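Local coordinates for protein DTDP-4-dehydrorhamnose reductase, rfbD ortholog (Clostridium acetobutylicum, PDB 1VL0) that probably reduces dTDP-6-deoxy-L-lyxo-4-hexulose to dTDP-L-rhamnose, using a nicotinamide dinucleotide cofactor, and belongs to the dTDP-4-dehydrorhamnose reductase family, at residues A[193-207]-A[268-282]. Numbering follows the deposited sequence.
Sequences TPTSTVDLARVVLKV and LELTTGDITREWKES
D199 and R277 form a side-on salt bridge. R277 NH2 gives a nearly straight bond to D199 OD1 (3.0 Å, 171°), and NE reaches the syn lone pair of OD2. The carboxylate and guanidinium planes are turned 42° apart. S282 OG also donates to D199 OD1 (2.8 Å), from the opposite face to NH2. The backbone N of R277 meets OD2 from above the carboxylate plane. Four protein donors, and a water on OD2, hold this buried carboxylate. The R277 chain bends at chi3 (-64°), which brings NE and NH2 round to it. R202 NH1 lies over the centre of the R277 guanidinium and binds the same water. E285 gives R277 NH2 a second acidic partner.

I275 CG1 packs on V203 CG2 (3.8 Å), and V203 meets L268 CD1 tip to tip. K206 NZ hydrogen-bonds T272 O (3.1 Å) and forms a salt bridge with E210. P194 CD lies over one face of the W279 ring, offset toward its rim.

S196 OG caps helix 197-210 through V198 N. In this Rossmann-like extended SDR fold, the contact ties that helix and strand 191-196 to the connection between helices 266-270 and 279-290. Helix 23-32 touches V198 and R202, and strand 155-164 adjoins S196.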
loop_
_atom_site.group_PDB
_atom_site.type_symbol
_atom_site.label_atom_id
_atom_site.label_comp_id
_atom_site.label_asym_id
_atom_site.label_seq_id
_atom_site.Cartn_x
_atom_site.Cartn_y
_atom_site.Cartn_z
ATOM N N THR A 193 -24.049 12.672 -7.798
ATOM C CA THR A 193 -24.689 12.278 -9.026
ATOM C C THR A 193 -25.441 10.962 -8.801
ATOM O O THR A 193 -24.801 9.973 -8.425
ATOM C CB THR A 193 -23.672 11.991 -10.128
ATOM O OG1 THR A 193 -22.672 13.020 -10.145
ATOM C CG2 THR A 193 -24.403 11.987 -11.499
ATOM N N PRO A 194 -26.761 10.959 -9.076
ATOM C CA PRO A 194 -27.585 9.734 -9.028
ATOM C C PRO A 194 -27.036 8.723 -9.990
ATOM O O PRO A 194 -26.662 9.122 -11.100
ATOM C CB PRO A 194 -28.951 10.224 -9.508
ATOM C CG PRO A 194 -28.948 11.745 -9.175
ATOM C CD PRO A 194 -27.557 12.160 -9.441
ATOM N N THR A 195 -26.965 7.432 -9.580
ATOM C CA THR A 195 -26.360 6.412 -10.385
ATOM C C THR A 195 -27.216 5.199 -10.444
ATOM O O THR A 195 -27.698 4.730 -9.416
ATOM C CB THR A 195 -24.949 6.053 -9.836
ATOM O OG1 THR A 195 -24.131 7.227 -9.913
ATOM C CG2 THR A 195 -24.231 5.008 -10.718
ATOM N N SER A 196 -27.474 4.760 -11.673
ATOM C CA SER A 196 -28.314 3.570 -11.915
ATOM C C SER A 196 -27.421 2.370 -11.844
ATOM O O SER A 196 -26.317 2.434 -12.315
ATOM C CB SER A 196 -28.972 3.616 -13.330
ATOM O OG SER A 196 -29.730 2.413 -13.567
ATOM N N THR A 197 -27.920 1.236 -11.348
ATOM C CA THR A 197 -27.152 -0.011 -11.383
ATOM C C THR A 197 -26.885 -0.502 -12.790
ATOM O O THR A 197 -25.998 -1.325 -13.031
ATOM C CB THR A 197 -27.870 -1.146 -10.621
ATOM O OG1 THR A 197 -29.254 -1.238 -11.041
ATOM C CG2 THR A 197 -27.910 -0.851 -9.144
ATOM N N VAL A 198 -27.678 -0.056 -13.741
ATOM C CA VAL A 198 -27.499 -0.509 -15.117
ATOM C C VAL A 198 -26.147 -0.040 -15.598
ATOM O O VAL A 198 -25.431 -0.783 -16.235
ATOM C CB VAL A 198 -28.598 0.073 -16.053
ATOM C CG1 VAL A 198 -28.266 -0.178 -17.552
ATOM C CG2 VAL A 198 -29.959 -0.518 -15.663
ATOM N N ASP A 199 -25.840 1.238 -15.346
ATOM C CA ASP A 199 -24.555 1.819 -15.777
ATOM C C ASP A 199 -23.366 1.261 -14.973
ATOM O O ASP A 199 -22.293 1.087 -15.517
ATOM C CB ASP A 199 -24.599 3.338 -15.585
ATOM C CG ASP A 199 -25.618 3.979 -16.484
ATOM O OD1 ASP A 199 -26.802 3.967 -16.069
ATOM O OD2 ASP A 199 -25.319 4.434 -17.636
ATOM N N LEU A 200 -23.573 1.056 -13.664
ATOM C CA LEU A 200 -22.552 0.530 -12.797
ATOM C C LEU A 200 -22.189 -0.879 -13.223
ATOM O O LEU A 200 -21.029 -1.221 -13.338
ATOM C CB LEU A 200 -23.009 0.562 -11.326
ATOM C CG LEU A 200 -21.993 -0.038 -10.310
ATOM C CD1 LEU A 200 -20.592 0.596 -10.376
ATOM C CD2 LEU A 200 -22.619 0.093 -8.923
ATOM N N ALA A 201 -23.199 -1.680 -13.492
ATOM C CA ALA A 201 -22.979 -3.066 -13.892
ATOM C C ALA A 201 -22.270 -3.214 -15.242
ATOM O O ALA A 201 -21.466 -4.107 -15.435
ATOM C CB ALA A 201 -24.308 -3.780 -13.916
ATOM N N ARG A 202 -22.601 -2.352 -16.190
ATOM C CA ARG A 202 -21.927 -2.313 -17.465
ATOM C C ARG A 202 -20.467 -2.009 -17.266
ATOM O O ARG A 202 -19.606 -2.564 -17.921
ATOM C CB ARG A 202 -22.543 -1.245 -18.386
ATOM C CG ARG A 202 -23.826 -1.632 -19.045
ATOM C CD ARG A 202 -24.447 -0.495 -19.819
ATOM N NE ARG A 202 -25.801 -0.788 -20.342
ATOM C CZ ARG A 202 -26.605 0.140 -20.901
ATOM N NH1 ARG A 202 -26.215 1.419 -21.018
ATOM N NH2 ARG A 202 -27.794 -0.205 -21.345
ATOM N N VAL A 203 -20.162 -1.051 -16.396
ATOM C CA VAL A 203 -18.775 -0.707 -16.149
ATOM C C VAL A 203 -18.012 -1.871 -15.482
ATOM O O VAL A 203 -16.916 -2.247 -15.923
ATOM C CB VAL A 203 -18.671 0.566 -15.300
ATOM C CG1 VAL A 203 -17.279 0.691 -14.693
ATOM C CG2 VAL A 203 -18.982 1.784 -16.210
ATOM N N VAL A 204 -18.618 -2.452 -14.453
ATOM C CA VAL A 204 -18.034 -3.582 -13.758
ATOM C C VAL A 204 -17.691 -4.643 -14.753
ATOM O O VAL A 204 -16.570 -5.164 -14.715
ATOM C CB VAL A 204 -18.928 -4.142 -12.682
ATOM C CG1 VAL A 204 -18.463 -5.544 -12.223
ATOM C CG2 VAL A 204 -18.916 -3.213 -11.508
ATOM N N LEU A 205 -18.621 -4.991 -15.624
ATOM C CA LEU A 205 -18.369 -6.115 -16.559
ATOM C C LEU A 205 -17.411 -5.737 -17.682
ATOM O O LEU A 205 -16.719 -6.609 -18.236
ATOM C CB LEU A 205 -19.676 -6.615 -17.123
ATOM C CG LEU A 205 -20.659 -7.200 -16.084
ATOM C CD1 LEU A 205 -22.044 -7.423 -16.722
ATOM C CD2 LEU A 205 -20.148 -8.467 -15.471
ATOM N N LYS A 206 -17.388 -4.458 -18.051
ATOM C CA LYS A 206 -16.409 -3.925 -19.014
ATOM C C LYS A 206 -14.938 -4.065 -18.524
ATOM O O LYS A 206 -14.075 -4.569 -19.250
ATOM C CB LYS A 206 -16.699 -2.435 -19.267
ATOM C CG LYS A 206 -15.736 -1.668 -20.214
ATOM C CD LYS A 206 -15.987 -0.088 -20.103
ATOM C CE LYS A 206 -15.023 0.810 -20.976
ATOM N NZ LYS A 206 -14.912 0.208 -22.397
ATOM N N VAL A 207 -14.642 -3.561 -17.331
ATOM C CA VAL A 207 -13.268 -3.617 -16.832
ATOM C C VAL A 207 -12.793 -5.054 -16.663
ATOM O O VAL A 207 -11.640 -5.348 -16.927
ATOM C CB VAL A 207 -13.011 -2.793 -15.566
ATOM C CG1 VAL A 207 -13.270 -1.297 -15.862
ATOM C CG2 VAL A 207 -13.846 -3.255 -14.387
ATOM N N LEU A 268 -11.772 5.848 -16.091
ATOM C CA LEU A 268 -12.471 5.463 -17.318
ATOM C C LEU A 268 -12.138 6.371 -18.491
ATOM O O LEU A 268 -11.803 5.893 -19.592
ATOM C CB LEU A 268 -13.968 5.396 -17.082
ATOM C CG LEU A 268 -14.446 4.187 -16.273
ATOM C CD1 LEU A 268 -15.951 4.315 -16.019
ATOM C CD2 LEU A 268 -14.138 2.851 -16.963
ATOM N N GLU A 269 -12.176 7.675 -18.244
ATOM C CA GLU A 269 -11.804 8.674 -19.249
ATOM C C GLU A 269 -10.376 8.501 -19.765
ATOM O O GLU A 269 -10.107 8.662 -20.936
ATOM C CB GLU A 269 -11.936 10.073 -18.665
ATOM C CG GLU A 269 -13.358 10.518 -18.369
ATOM C CD GLU A 269 -13.402 11.884 -17.617
ATOM O OE1 GLU A 269 -12.362 12.505 -17.425
ATOM O OE2 GLU A 269 -14.488 12.342 -17.206
ATOM N N LEU A 270 -9.457 8.170 -18.868
ATOM C CA LEU A 270 -8.054 8.026 -19.217
ATOM C C LEU A 270 -7.721 6.669 -19.846
ATOM O O LEU A 270 -6.603 6.500 -20.321
ATOM C CB LEU A 270 -7.184 8.182 -17.964
ATOM C CG LEU A 270 -7.108 9.506 -17.200
ATOM C CD1 LEU A 270 -6.302 9.273 -15.936
ATOM C CD2 LEU A 270 -6.496 10.572 -18.053
ATOM N N THR A 271 -8.633 5.701 -19.775
ATOM C CA THR A 271 -8.367 4.356 -20.270
ATOM C C THR A 271 -9.312 3.980 -21.401
ATOM O O THR A 271 -9.126 4.472 -22.510
ATOM C CB THR A 271 -8.327 3.310 -19.148
ATOM O OG1 THR A 271 -9.546 3.287 -18.429
ATOM C CG2 THR A 271 -7.275 3.673 -18.046
ATOM N N THR A 272 -10.352 3.179 -21.149
ATOM C CA THR A 272 -11.168 2.646 -22.226
ATOM C C THR A 272 -12.524 3.305 -22.369
ATOM O O THR A 272 -13.365 2.794 -23.084
ATOM C CB THR A 272 -11.363 1.134 -22.033
ATOM O OG1 THR A 272 -11.774 0.884 -20.685
ATOM C CG2 THR A 272 -10.026 0.380 -22.178
ATOM N N GLY A 273 -12.754 4.410 -21.669
ATOM C CA GLY A 273 -13.910 5.239 -21.921
ATOM C C GLY A 273 -15.007 5.248 -20.865
ATOM O O GLY A 273 -15.424 4.208 -20.367
ATOM N N ASP A 274 -15.461 6.447 -20.517
ATOM C CA ASP A 274 -16.571 6.626 -19.588
ATOM C C ASP A 274 -17.916 6.346 -20.275
ATOM O O ASP A 274 -18.560 7.237 -20.823
ATOM C CB ASP A 274 -16.582 8.019 -18.981
ATOM C CG ASP A 274 -17.694 8.175 -17.925
ATOM O OD1 ASP A 274 -18.315 7.120 -17.577
ATOM O OD2 ASP A 274 -17.990 9.261 -17.364
ATOM N N ILE A 275 -18.339 5.094 -20.228
ATOM C CA ILE A 275 -19.578 4.675 -20.847
ATOM C C ILE A 275 -20.831 4.965 -20.060
ATOM O O ILE A 275 -21.889 4.597 -20.493
ATOM C CB ILE A 275 -19.504 3.176 -21.182
ATOM C CG1 ILE A 275 -19.304 2.310 -19.923
ATOM C CG2 ILE A 275 -18.379 2.928 -22.191
ATOM C CD1 ILE A 275 -19.737 0.886 -20.117
ATOM N N THR A 276 -20.741 5.595 -18.887
ATOM C CA THR A 276 -21.952 5.929 -18.141
ATOM C C THR A 276 -22.740 7.000 -18.878
ATOM O O THR A 276 -22.209 7.727 -19.692
ATOM C CB THR A 276 -21.691 6.418 -16.709
ATOM O OG1 THR A 276 -20.836 7.579 -16.712
ATOM C CG2 THR A 276 -20.966 5.383 -15.910
ATOM N N ARG A 277 -24.022 7.084 -18.569
ATOM C CA ARG A 277 -24.871 8.050 -19.211
ATOM C C ARG A 277 -25.134 9.198 -18.274
ATOM O O ARG A 277 -24.891 9.127 -17.070
ATOM C CB ARG A 277 -26.208 7.408 -19.613
ATOM C CG ARG A 277 -26.073 6.337 -20.653
ATOM C CD ARG A 277 -27.277 5.507 -20.800
ATOM N NE ARG A 277 -27.549 4.766 -19.579
ATOM C CZ ARG A 277 -28.567 3.961 -19.402
ATOM N NH1 ARG A 277 -29.456 3.781 -20.362
ATOM N NH2 ARG A 277 -28.687 3.318 -18.260
ATOM N N GLU A 278 -25.638 10.266 -18.854
ATOM C CA GLU A 278 -26.105 11.432 -18.091
ATOM C C GLU A 278 -27.181 10.956 -17.117
ATOM O O GLU A 278 -28.033 10.134 -17.466
ATOM C CB GLU A 278 -26.712 12.466 -19.054
ATOM C CG GLU A 278 -25.723 13.199 -19.939
ATOM C CD GLU A 278 -24.844 14.157 -19.165
ATOM O OE1 GLU A 278 -25.268 14.658 -18.069
ATOM O OE2 GLU A 278 -23.717 14.398 -19.669
ATOM N N TRP A 279 -27.164 11.518 -15.908
ATOM C CA TRP A 279 -27.958 10.986 -14.845
ATOM C C TRP A 279 -29.445 11.019 -15.167
ATOM O O TRP A 279 -30.163 10.093 -14.882
ATOM C CB TRP A 279 -27.613 11.693 -13.539
ATOM C CG TRP A 279 -28.059 13.102 -13.337
ATOM C CD1 TRP A 279 -27.336 14.238 -13.580
ATOM C CD2 TRP A 279 -29.300 13.533 -12.764
ATOM N NE1 TRP A 279 -28.053 15.346 -13.203
ATOM C CE2 TRP A 279 -29.268 14.954 -12.708
ATOM C CE3 TRP A 279 -30.452 12.872 -12.315
ATOM C CZ2 TRP A 279 -30.339 15.714 -12.219
ATOM C CZ3 TRP A 279 -31.483 13.592 -11.828
ATOM C CH2 TRP A 279 -31.424 15.034 -11.764
ATOM N N LYS A 280 -29.902 12.047 -15.849
ATOM C CA LYS A 280 -31.346 12.149 -16.165
ATOM C C LYS A 280 -31.824 11.091 -17.142
ATOM O O LYS A 280 -32.957 10.626 -17.073
ATOM C CB LYS A 280 -31.655 13.535 -16.707
ATOM C CG LYS A 280 -31.671 14.595 -15.598
ATOM C CD LYS A 280 -32.006 15.925 -16.161
ATOM C CE LYS A 280 -32.036 16.994 -15.070
ATOM N NZ LYS A 280 -32.339 18.304 -15.704
ATOM N N GLU A 281 -30.945 10.690 -18.044
ATOM C CA GLU A 281 -31.256 9.632 -18.999
ATOM C C GLU A 281 -31.398 8.257 -18.317
ATOM O O GLU A 281 -32.304 7.497 -18.613
ATOM C CB GLU A 281 -30.158 9.600 -20.054
ATOM C CG GLU A 281 -30.363 8.620 -21.190
ATOM C CD GLU A 281 -29.212 8.619 -22.215
ATOM O OE1 GLU A 281 -28.344 9.529 -22.171
ATOM O OE2 GLU A 281 -29.172 7.677 -23.051
ATOM N N SER A 282 -30.450 7.930 -17.436
ATOM C CA SER A 282 -30.478 6.730 -16.687
ATOM C C SER A 282 -31.719 6.670 -15.811
ATOM O O SER A 282 -32.362 5.624 -15.661
ATOM C CB SER A 282 -29.214 6.635 -15.823
ATOM O OG SER A 282 -28.088 6.414 -16.638
HETATM O O HOH W 1 -29.143 8.465 -12.707
HETATM O O HOH W 2 -31.478 3.085 -15.579
HETATM O O HOH W 3 -24.234 2.830 -19.498
#